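Local coordinates for protein toll-like receptor 13 (Mus musculus, PDB 4Z0C) that recognises bacterial 23S ribosomal RNA through its leucine-rich repeat ectodomain and signals through MYD88 and TRAF6 to activate NF-kappa-B, at residues E427-G432 with R445-L450; R475-M480 with S493-L498. All coordinates share one frame; numbering follows the deposited sequence.

Contact 1: E427-G432 with R445-L450; sequences EVLDLG and RPLKKL
Glu427 and Lys449 face each other across the contact through a water molecule, which donates to Glu427 OE2 at 2.7 Å and accepts a weak, long bond from Lys449 NZ at 3.4 Å. The water thus bridges the two groups, whose charged atoms, Glu427 OE2 and Lys449 NZ, stand 5.1 Å apart; Lys449 NZ also bonds to Asn425 OD1. The setting is a leucine-rich repeat coil, in which strand 428-430 on the concave face is linked to the returning loop 445-450 by the leucine core of the solenoid. Leu450 has its CG anti to the backbone N (chi1 -162°), which sets CD1 against the Glu427-Val428 peptide, 3.4 Å from Glu427 C and 4.0 Å from Leu429 CB. Leu429 points inward from the strand and crosses the side chain of Leu447 at about a right angle, the methyl groups Leu429 CD2 and Leu447 CD1 meeting at 3.9 Å. A type I turn from Leu447 to Leu450 brings both loop leucines to the core, and Phe420 and Leu453 extend the packing into adjoining parts of the solenoid. No direct hydrogen bond joins the two segments; apart from the water bridge they meet by van der Waals packing, largely of leucines. Where the strand gives out, an Asx turn spans Asp430 to Gly432, with Gly432 N donating to Asp430 OD1 at 3.0 Å and reaching the anti side of the carboxylate from 31° out of its plane.

Contact 2: R475-M480 with S493-L498; sequences RSLDLM and SGLEKL. With nucleotides of chain C.
Arg475 opens the contact by bringing its guanidinium over to Lys497: NH1 gives a weak, bent bond to Lys497 O (3.0 Å, 124°), and Lys497 CB sits over one face, offset toward the rim. A bend at chi2 (-63°) turns the arginine back to the loop although its CB leaves the backbone in the other direction. At the same residue, Leu498 CD1 packs 3.5 Å from Arg475 C. Leu477 then points into the leucine-rich repeat core, its CB against Leu498 CD1 and its CD2 3.9 Å from Leu495 CD1, the side chains of Leu477 and Leu495 crossing nearly perpendicularly. Asp478 belongs to the RNA-binding surface. Its OD2 accepts from both N1 (2.8 Å) and N2 (3.1 Å) of G3 of chain C, while its OD1 takes the backbone N of Met480 in an Asx turn that helps fix the carboxylate. Met480, bent at chi2 and chi3, brings CE to 3.3 Å from N3 of G3 of chain C. Because guanine presents N1-H and N2-H together, one carboxylate oxygen receiving both reads the donor edge of the base, a pattern consistent with selection of guanine at this position.

Overall arrangement
Contact 1 and contact 2 come in series along the chain, with centres about 11 Å apart and nearest atoms about 5 Å apart without touching. Strands 428-430 and 476-478 run parallel on the concave face of the solenoid, with strand 452-454 between them; Leu453 on that strand packs against the inward leucine of each contact and so connects their cores. In both, a strand packs on the later loop that leads into the neighbouring concave-face strand (452-454 or 500-502). Repetition of this unit builds the curved ectodomain, but the two differ toward the RNA: 475-480 bonds to the guanine base of G3 of chain C through Asp478, while contact 1 comes within about 5 Å of the RNA at its nearest atom.

Contact 1: E427-G432 with R445-L450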
loop_
_atom_site.group_PDB
_atom_site.type_symbol
_atom_site.label_atom_id
_atom_site.label_comp_id
_atom_site.label_asym_id
_atom_site.label_seq_id
_atom_site.Cartn_x
_atom_site.Cartn_y
_atom_site.Cartn_z
ATOM N N GLU A 427 26.459 3.631 -13.522
ATOM C CA GLU A 427 25.641 2.769 -14.365
ATOM C C GLU A 427 24.402 2.316 -13.610
ATOM O O GLU A 427 23.357 2.088 -14.205
ATOM C CB GLU A 427 26.453 1.559 -14.880
ATOM C CG GLU A 427 27.547 1.913 -15.905
ATOM C CD GLU A 427 28.453 0.722 -16.300
ATOM O OE1 GLU A 427 28.288 -0.392 -15.753
ATOM O OE2 GLU A 427 29.320 0.901 -17.186
ATOM N N VAL A 428 24.531 2.171 -12.296
ATOM C CA VAL A 428 23.416 1.728 -11.470
ATOM C C VAL A 428 23.303 2.627 -10.250
ATOM O O VAL A 428 24.278 2.812 -9.508
ATOM C CB VAL A 428 23.610 0.299 -10.962
ATOM C CG1 VAL A 428 22.413 -0.122 -10.116
ATOM C CG2 VAL A 428 23.803 -0.659 -12.125
ATOM N N LEU A 429 22.121 3.190 -10.037
ATOM C CA LEU A 429 21.889 4.026 -8.869
ATOM C C LEU A 429 20.671 3.557 -8.078
ATOM O O LEU A 429 19.534 3.591 -8.575
ATOM C CB LEU A 429 21.756 5.487 -9.277
ATOM C CG LEU A 429 21.342 6.455 -8.167
ATOM C CD1 LEU A 429 22.336 6.444 -6.987
ATOM C CD2 LEU A 429 21.211 7.835 -8.764
ATOM N N ASP A 430 20.903 3.121 -6.843
ATOM C CA ASP A 430 19.813 2.578 -6.047
ATOM C C ASP A 430 19.386 3.560 -4.958
ATOM O O ASP A 430 20.086 3.729 -3.943
ATOM C CB ASP A 430 20.203 1.236 -5.426
ATOM C CG ASP A 430 19.003 0.482 -4.848
ATOM O OD1 ASP A 430 17.875 1.042 -4.812
ATOM O OD2 ASP A 430 19.190 -0.668 -4.398
ATOM N N LEU A 431 18.226 4.190 -5.164
ATOM C CA LEU A 431 17.686 5.155 -4.199
ATOM C C LEU A 431 16.433 4.619 -3.560
ATOM O O LEU A 431 15.626 5.375 -3.011
ATOM C CB LEU A 431 17.391 6.498 -4.862
ATOM C CG LEU A 431 18.669 7.311 -5.029
ATOM C CD1 LEU A 431 18.528 8.351 -6.129
ATOM C CD2 LEU A 431 18.990 7.956 -3.699
ATOM N N GLY A 432 16.268 3.307 -3.658
ATOM C CA GLY A 432 15.098 2.644 -3.138
ATOM C C GLY A 432 14.913 2.811 -1.645
ATOM O O GLY A 432 15.868 2.981 -0.914
ATOM N N ARG A 445 20.734 14.737 -14.444
ATOM C CA ARG A 445 21.373 15.251 -15.664
ATOM C C ARG A 445 22.817 14.796 -15.914
ATOM O O ARG A 445 23.150 14.452 -17.049
ATOM C CB ARG A 445 21.312 16.786 -15.724
ATOM C CG ARG A 445 20.306 17.339 -16.702
ATOM C CD ARG A 445 20.973 18.264 -17.718
ATOM N NE ARG A 445 21.648 17.526 -18.787
ATOM C CZ ARG A 445 21.084 17.185 -19.946
ATOM N NH1 ARG A 445 19.823 17.516 -20.197
ATOM N NH2 ARG A 445 21.781 16.508 -20.856
ATOM N N PRO A 446 23.683 14.812 -14.874
ATOM C CA PRO A 446 25.073 14.401 -15.105
ATOM C C PRO A 446 25.268 12.924 -15.405
ATOM O O PRO A 446 26.299 12.577 -15.959
ATOM C CB PRO A 446 25.764 14.732 -13.775
ATOM C CG PRO A 446 24.886 15.740 -13.124
ATOM C CD PRO A 446 23.505 15.373 -13.523
ATOM N N LEU A 447 24.315 12.073 -15.035
ATOM C CA LEU A 447 24.500 10.628 -15.123
ATOM C C LEU A 447 24.303 10.068 -16.531
ATOM O O LEU A 447 23.419 9.230 -16.769
ATOM C CB LEU A 447 23.585 9.935 -14.116
ATOM C CG LEU A 447 23.751 10.512 -12.707
ATOM C CD1 LEU A 447 22.876 9.788 -11.691
ATOM C CD2 LEU A 447 25.218 10.456 -12.292
ATOM N N LYS A 448 25.169 10.509 -17.442
ATOM C CA LYS A 448 25.067 10.216 -18.876
ATOM C C LYS A 448 25.104 8.738 -19.216
ATOM O O LYS A 448 24.608 8.330 -20.262
ATOM C CB LYS A 448 26.201 10.909 -19.648
ATOM C CG LYS A 448 25.964 12.374 -20.031
ATOM C CD LYS A 448 24.671 12.926 -19.452
ATOM C CE LYS A 448 24.331 14.287 -20.032
ATOM N NZ LYS A 448 25.488 15.205 -20.040
ATOM N N LYS A 449 25.698 7.941 -18.339
ATOM C CA LYS A 449 25.888 6.525 -18.609
ATOM C C LYS A 449 24.988 5.619 -17.769
ATOM O O LYS A 449 25.130 4.396 -17.793
ATOM C CB LYS A 449 27.358 6.157 -18.417
ATOM C CG LYS A 449 28.253 6.737 -19.506
ATOM C CD LYS A 449 29.719 6.474 -19.247
ATOM C CE LYS A 449 30.098 5.067 -19.642
ATOM N NZ LYS A 449 31.565 4.849 -19.584
ATOM N N LEU A 450 24.075 6.221 -17.014
ATOM C CA LEU A 450 23.201 5.452 -16.130
ATOM C C LEU A 450 22.368 4.442 -16.924
ATOM O O LEU A 450 21.785 4.769 -17.952
ATOM C CB LEU A 450 22.291 6.369 -15.298
ATOM C CG LEU A 450 21.713 5.639 -14.083
ATOM C CD1 LEU A 450 22.846 5.312 -13.118
ATOM C CD2 LEU A 450 20.652 6.484 -13.412
HETATM O O HOH W 1 30.983 3.040 -16.782
#

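Contact 2: R475-M480 with S493-L498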
loop_
_atom_site.group_PDB
_atom_site.type_symbol
_atom_site.label_atom_id
_atom_site.label_comp_id
_atom_site.label_asym_id
_atom_site.label_seq_id
_atom_site.Cartn_x
_atom_site.Cartn_y
_atom_site.Cartn_z
ATOM N N ARG A 475 18.182 2.171 -19.244
ATOM C CA ARG A 475 17.575 0.972 -19.789
ATOM C C ARG A 475 16.450 0.506 -18.877
ATOM O O ARG A 475 15.445 -0.061 -19.332
ATOM C CB ARG A 475 18.634 -0.121 -19.955
ATOM C CG ARG A 475 19.731 0.259 -20.940
ATOM C CD ARG A 475 19.140 0.446 -22.338
ATOM N NE ARG A 475 20.148 0.739 -23.356
ATOM C CZ ARG A 475 19.883 0.881 -24.654
ATOM N NH1 ARG A 475 18.637 0.762 -25.100
ATOM N NH2 ARG A 475 20.863 1.149 -25.507
ATOM N N SER A 476 16.615 0.752 -17.587
ATOM C CA SER A 476 15.645 0.272 -16.627
ATOM C C SER A 476 15.251 1.366 -15.601
ATOM O O SER A 476 16.096 2.067 -15.053
ATOM C CB SER A 476 16.204 -0.966 -15.929
ATOM O OG SER A 476 15.247 -1.513 -15.040
ATOM N N LEU A 477 13.956 1.540 -15.372
ATOM C CA LEU A 477 13.499 2.542 -14.412
ATOM C C LEU A 477 12.447 1.932 -13.501
ATOM O O LEU A 477 11.368 1.541 -13.959
ATOM C CB LEU A 477 12.951 3.781 -15.138
ATOM C CG LEU A 477 12.329 4.939 -14.345
ATOM C CD1 LEU A 477 13.258 5.594 -13.285
ATOM C CD2 LEU A 477 11.829 5.997 -15.324
ATOM N N ASP A 478 12.777 1.851 -12.216
ATOM C CA ASP A 478 11.898 1.262 -11.217
ATOM C C ASP A 478 11.245 2.358 -10.359
ATOM O O ASP A 478 11.924 3.035 -9.574
ATOM C CB ASP A 478 12.690 0.314 -10.323
ATOM C CG ASP A 478 11.806 -0.435 -9.328
ATOM O OD1 ASP A 478 10.634 -0.046 -9.158
ATOM O OD2 ASP A 478 12.283 -1.406 -8.698
ATOM N N LEU A 479 9.928 2.526 -10.511
ATOM C CA LEU A 479 9.159 3.515 -9.747
ATOM C C LEU A 479 8.056 2.865 -8.927
ATOM O O LEU A 479 7.086 3.516 -8.578
ATOM C CB LEU A 479 8.548 4.567 -10.681
ATOM C CG LEU A 479 9.530 5.606 -11.215
ATOM C CD1 LEU A 479 8.964 6.381 -12.390
ATOM C CD2 LEU A 479 9.914 6.556 -10.096
ATOM N N MET A 480 8.198 1.577 -8.640
ATOM C CA MET A 480 7.183 0.836 -7.888
ATOM C C MET A 480 7.002 1.339 -6.462
ATOM O O MET A 480 7.932 1.885 -5.851
ATOM C CB MET A 480 7.536 -0.654 -7.858
ATOM C CG MET A 480 7.732 -1.269 -9.263
ATOM S SD MET A 480 6.522 -2.512 -9.770
ATOM C CE MET A 480 6.701 -3.796 -8.535
ATOM N N SER A 493 10.711 12.428 -20.999
ATOM C CA SER A 493 11.336 13.037 -22.176
ATOM C C SER A 493 12.643 12.397 -22.677
ATOM O O SER A 493 12.685 11.848 -23.781
ATOM C CB SER A 493 11.592 14.523 -21.896
ATOM O OG SER A 493 10.580 15.331 -22.473
ATOM N N GLY A 494 13.706 12.468 -21.886
ATOM C CA GLY A 494 14.999 11.944 -22.309
ATOM C C GLY A 494 15.170 10.430 -22.371
ATOM O O GLY A 494 16.300 9.935 -22.471
ATOM N N LEU A 495 14.066 9.690 -22.327
ATOM C CA LEU A 495 14.170 8.251 -22.149
ATOM C C LEU A 495 13.905 7.406 -23.395
ATOM O O LEU A 495 13.228 6.390 -23.320
ATOM C CB LEU A 495 13.229 7.831 -21.016
ATOM C CG LEU A 495 13.512 8.526 -19.683
ATOM C CD1 LEU A 495 12.553 8.083 -18.588
ATOM C CD2 LEU A 495 14.939 8.275 -19.265
ATOM N N GLU A 496 14.485 7.780 -24.527
ATOM C CA GLU A 496 14.112 7.121 -25.784
ATOM C C GLU A 496 14.688 5.711 -25.933
ATOM O O GLU A 496 14.271 4.949 -26.813
ATOM C CB GLU A 496 14.528 7.967 -26.983
ATOM C CG GLU A 496 13.794 9.277 -27.126
ATOM C CD GLU A 496 14.203 10.008 -28.387
ATOM O OE1 GLU A 496 15.070 9.486 -29.123
ATOM O OE2 GLU A 496 13.659 11.098 -28.648
ATOM N N LYS A 497 15.625 5.373 -25.046
ATOM C CA LYS A 497 16.298 4.093 -25.072
ATOM C C LYS A 497 15.840 3.190 -23.933
ATOM O O LYS A 497 16.355 2.079 -23.769
ATOM C CB LYS A 497 17.806 4.297 -25.008
ATOM C CG LYS A 497 18.447 4.730 -26.319
ATOM C CD LYS A 497 19.963 4.896 -26.146
ATOM C CE LYS A 497 20.654 5.262 -27.455
ATOM N NZ LYS A 497 20.424 6.695 -27.841
ATOM N N LEU A 498 14.899 3.677 -23.127
ATOM C CA LEU A 498 14.375 2.899 -21.995
ATOM C C LEU A 498 13.731 1.574 -22.428
ATOM O O LEU A 498 12.914 1.546 -23.364
ATOM C CB LEU A 498 13.361 3.717 -21.197
ATOM C CG LEU A 498 13.052 3.130 -19.818
ATOM C CD1 LEU A 498 14.248 3.281 -18.876
ATOM C CD2 LEU A 498 11.818 3.753 -19.209
ATOM P P G C 3 5.188 -8.403 -1.814
ATOM O OP1 G C 3 4.665 -7.292 -1.010
ATOM O OP2 G C 3 4.277 -9.534 -2.112
ATOM O "O5'" G C 3 5.729 -7.768 -3.171
ATOM C "C5'" G C 3 4.863 -7.782 -4.311
ATOM C "C4'" G C 3 5.592 -7.951 -5.625
ATOM O "O4'" G C 3 6.333 -6.745 -5.931
ATOM C "C3'" G C 3 6.602 -9.100 -5.698
ATOM O "O3'" G C 3 6.679 -9.563 -7.045
ATOM C "C2'" G C 3 7.913 -8.395 -5.380
ATOM O "O2'" G C 3 9.039 -9.057 -5.898
ATOM C "C1'" G C 3 7.703 -7.046 -6.072
ATOM N N9 G C 3 8.443 -5.922 -5.513
ATOM C C8 G C 3 8.400 -5.455 -4.224
ATOM N N7 G C 3 9.147 -4.403 -4.051
ATOM C C5 G C 3 9.703 -4.151 -5.299
ATOM C C6 G C 3 10.598 -3.136 -5.730
ATOM O O6 G C 3 11.124 -2.228 -5.089
ATOM N N1 G C 3 10.895 -3.249 -7.076
ATOM C C2 G C 3 10.405 -4.227 -7.906
ATOM N N2 G C 3 10.827 -4.158 -9.175
ATOM N N3 G C 3 9.576 -5.182 -7.522
ATOM C C4 G C 3 9.269 -5.081 -6.216
#